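Local coordinates for protein obscurin (PDB 4C4K) that is a giant muscle protein with RhoGEF and serine/threonine kinase modules, whose first immunoglobulin domain probably serves in binding partner proteins, at residues Leu53-Gly57 / Asp58-Leu62. Residues are numbered along the deposited sequence; the frame is centred on the assembly and turned at random.
Sequences LAQDG and DLYRL. With EDO (1,2-ethanediol), chain G; EDO (1,2-ethanediol), chain F.
A first torsion of -179° and an extended chain beyond it carry CG and CD of Gln-55 along the ring of Tyr-60, while chi1 of -60° sets that ring beside its own backbone N, its end leaning toward Gln-55. The two side chains point the same way from a non-hydrogen-bonded pair, amide and ring planes 28° apart, and CD of Gln-55 comes within 3.5 Å of CE2 of Tyr-60. The amide is held at its far end by the turn itself: NE2 of Gln-55 donates to O of Gly-57 at 3.3 Å, an acceptor lying in the amide plane. Replacing Tyr-60 by an alanine is likely to leave the Gln-55 amide without the ring it lies along and to open a gap toward Val-36 and Ile-28. Beside this pair, the backbone supplies the ladder. N of Arg-61 reaches O of Ala-54 at 2.8 Å, with the return bond from N of Ala-54 to O of Arg-61; N of Asp-56 bonds O of Leu-59 at 2.9 Å, and N of Leu-59 answers to O of Asp-56 at 3.2 Å from well above the carbonyl plane. On the face of Ala-54 and Arg-61, an ethanediol, probably from the crystallisation liquor, accepts from NE and NH2 of Arg-61. Gly-57, its positive phi favouring glycine, is the first central residue of a type II' turn, the two-residue loop of a beta hairpin joining edge strand 51-56 to inner strand 59-64 in an I-set immunoglobulin sandwich.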
ATOM      1  N   LEU A  53       9.941  -4.342  15.551  1.00 28.13           N
ATOM      2  CA  LEU A  53       8.579  -3.866  15.359  1.00 28.95           C
ATOM      3  C   LEU A  53       8.122  -3.094  16.573  1.00 35.65           C
ATOM      4  O   LEU A  53       8.390  -3.502  17.709  1.00 36.36           O
ATOM      5  CB  LEU A  53       7.643  -5.049  15.092  1.00 29.94           C
ATOM      6  CG  LEU A  53       7.911  -5.825  13.816  1.00 35.15           C
ATOM      7  CD1 LEU A  53       7.401  -7.253  13.944  1.00 39.18           C
ATOM      8  CD2 LEU A  53       7.231  -5.179  12.653  1.00 34.58           C
ATOM      9  N   ALA A  54       7.457  -1.954  16.342  1.00 32.35           N
ATOM     10  CA  ALA A  54       6.979  -1.125  17.442  1.00 33.50           C
ATOM     11  C   ALA A  54       5.769  -0.322  17.024  1.00 35.83           C
ATOM     12  O   ALA A  54       5.523  -0.119  15.833  1.00 33.79           O
ATOM     13  CB  ALA A  54       8.097  -0.203  17.941  1.00 34.41           C
ATOM     14  N   GLN A  55       5.016   0.112  18.021  1.00 35.07           N
ATOM     15  CA  GLN A  55       3.782   0.878  17.907  1.00 36.76           C
ATOM     16  C   GLN A  55       3.828   2.009  18.931  1.00 43.24           C
ATOM     17  O   GLN A  55       4.328   1.813  20.035  1.00 44.32           O
ATOM     18  CB  GLN A  55       2.579  -0.049  18.205  1.00 38.39           C
ATOM     19  CG  GLN A  55       1.213   0.615  18.104  1.00 40.37           C
ATOM     20  CD  GLN A  55       0.082  -0.290  18.502  1.00 59.92           C
ATOM     21  OE1 GLN A  55       0.228  -1.516  18.613  1.00 56.79           O
ATOM     22  NE2 GLN A  55      -1.088   0.303  18.686  1.00 50.85           N
ATOM     23  N   ASP A  56       3.310   3.180  18.557  1.00 41.60           N
ATOM     24  CA  ASP A  56       3.159   4.351  19.432  1.00 42.65           C
ATOM     25  C   ASP A  56       1.882   5.069  18.983  1.00 47.43           C
ATOM     26  O   ASP A  56       1.910   5.891  18.067  1.00 48.41           O
ATOM     27  CB  ASP A  56       4.392   5.272  19.391  1.00 45.35           C
ATOM     28  CG  ASP A  56       4.423   6.319  20.496  1.00 57.28           C
ATOM     29  OD1 ASP A  56       3.580   6.235  21.424  1.00 55.90           O
ATOM     30  OD2 ASP A  56       5.301   7.217  20.441  1.00 65.26           O
ATOM     31  N   GLY A  57       0.763   4.674  19.577  1.00 45.05           N
ATOM     32  CA  GLY A  57      -0.562   5.162  19.209  1.00 45.61           C
ATOM     33  C   GLY A  57      -0.928   4.598  17.853  1.00 47.76           C
ATOM     34  O   GLY A  57      -0.849   3.377  17.651  1.00 46.82           O
ATOM     35  N   ASP A  58      -1.220   5.491  16.890  1.00 42.95           N
ATOM     36  CA  ASP A  58      -1.549   5.123  15.500  1.00 41.76           C
ATOM     37  C   ASP A  58      -0.292   5.025  14.576  1.00 40.36           C
ATOM     38  O   ASP A  58      -0.440   4.898  13.363  1.00 37.51           O
ATOM     39  CB  ASP A  58      -2.566   6.132  14.910  1.00 44.78           C
ATOM     40  CG  ASP A  58      -2.139   7.598  14.961  1.00 63.21           C
ATOM     41  OD1 ASP A  58      -0.918   7.866  15.081  1.00 65.38           O
ATOM     42  OD2 ASP A  58      -3.017   8.478  14.817  1.00 70.82           O
ATOM     43  N   LEU A  59       0.925   5.154  15.128  1.00 38.33           N
ATOM     44  CA  LEU A  59       2.133   5.099  14.301  1.00 37.71           C
ATOM     45  C   LEU A  59       2.797   3.741  14.534  1.00 37.18           C
ATOM     46  O   LEU A  59       2.962   3.314  15.679  1.00 35.74           O
ATOM     47  CB  LEU A  59       3.060   6.323  14.574  1.00 40.60           C
ATOM     48  CG  LEU A  59       4.410   6.488  13.775  1.00 47.62           C
ATOM     49  CD1 LEU A  59       4.179   6.695  12.272  1.00 49.09           C
ATOM     50  CD2 LEU A  59       5.208   7.694  14.284  1.00 53.03           C
ATOM     51  N   TYR A  60       3.063   3.024  13.434  1.00 32.91           N
ATOM     52  CA  TYR A  60       3.623   1.659  13.402  1.00 31.18           C
ATOM     53  C   TYR A  60       4.951   1.656  12.675  1.00 35.92           C
ATOM     54  O   TYR A  60       5.078   2.248  11.607  1.00 35.01           O
ATOM     55  CB  TYR A  60       2.640   0.691  12.731  1.00 29.73           C
ATOM     56  CG  TYR A  60       1.317   0.617  13.457  1.00 29.46           C
ATOM     57  CD1 TYR A  60       0.341   1.594  13.270  1.00 30.55           C
ATOM     58  CD2 TYR A  60       1.035  -0.428  14.329  1.00 31.05           C
ATOM     59  CE1 TYR A  60      -0.890   1.520  13.918  1.00 31.87           C
ATOM     60  CE2 TYR A  60      -0.193  -0.509  14.989  1.00 32.32           C
ATOM     61  CZ  TYR A  60      -1.144   0.481  14.795  1.00 36.83           C
ATOM     62  OH  TYR A  60      -2.358   0.421  15.433  1.00 38.36           O
ATOM     63  N   ARG A  61       5.924   0.953  13.240  1.00 28.90           N
ATOM     64  CA  ARG A  61       7.286   0.953  12.739  1.00 25.61           C
ATOM     65  C   ARG A  61       7.882  -0.447  12.568  1.00 29.32           C
ATOM     66  O   ARG A  61       7.650  -1.357  13.374  1.00 28.84           O
ATOM     67  CB  ARG A  61       8.150   1.783  13.716  1.00 24.63           C
ATOM     68  CG  ARG A  61       9.602   2.062  13.294  1.00 18.30           C
ATOM     69  CD  ARG A  61      10.293   3.078  14.220  1.00 25.82           C
ATOM     70  NE  ARG A  61       9.480   4.300  14.314  1.00 35.98           N
ATOM     71  CZ  ARG A  61       9.412   5.245  13.378  1.00 46.04           C
ATOM     72  NH1 ARG A  61      10.201   5.193  12.309  1.00 32.91           N
ATOM     73  NH2 ARG A  61       8.597   6.279  13.532  1.00 35.88           N
ATOM     74  N   LEU A  62       8.682  -0.579  11.504  1.00 25.77           N
ATOM     75  CA  LEU A  62       9.570  -1.685  11.205  1.00 24.42           C
ATOM     76  C   LEU A  62      10.969  -1.099  11.025  1.00 27.65           C
ATOM     77  O   LEU A  62      11.209  -0.385  10.053  1.00 27.46           O
ATOM     78  CB  LEU A  62       9.156  -2.476   9.951  1.00 24.64           C
ATOM     79  CG  LEU A  62      10.173  -3.580   9.499  1.00 28.52           C
ATOM     80  CD1 LEU A  62      10.501  -4.568  10.663  1.00 28.74           C
ATOM     81  CD2 LEU A  62       9.664  -4.314   8.278  1.00 30.92           C
TER
HETATM   82  C1  EDO G1105       6.904   3.550  17.077  1.00 39.35           C
HETATM   83  O1  EDO G1105       8.291   3.406  16.866  1.00 39.19           O
HETATM   84  C2  EDO G1105       6.415   4.492  15.995  1.00 41.11           C
HETATM   85  O2  EDO G1105       7.173   5.707  16.056  1.00 42.80           O
HETATM   86  C1  EDO F1104       3.999  -3.070  15.032  1.00 59.00           C
HETATM   87  O1  EDO F1104       2.888  -3.826  15.471  1.00 63.54           O
HETATM   88  C2  EDO F1104       3.993  -3.062  13.493  1.00 54.17           C
HETATM   89  O2  EDO F1104       5.082  -2.275  13.055  1.00 49.25           O
HETATM   90  O   HOH W   1      -2.536  -2.695  16.842  1.00 43.70           O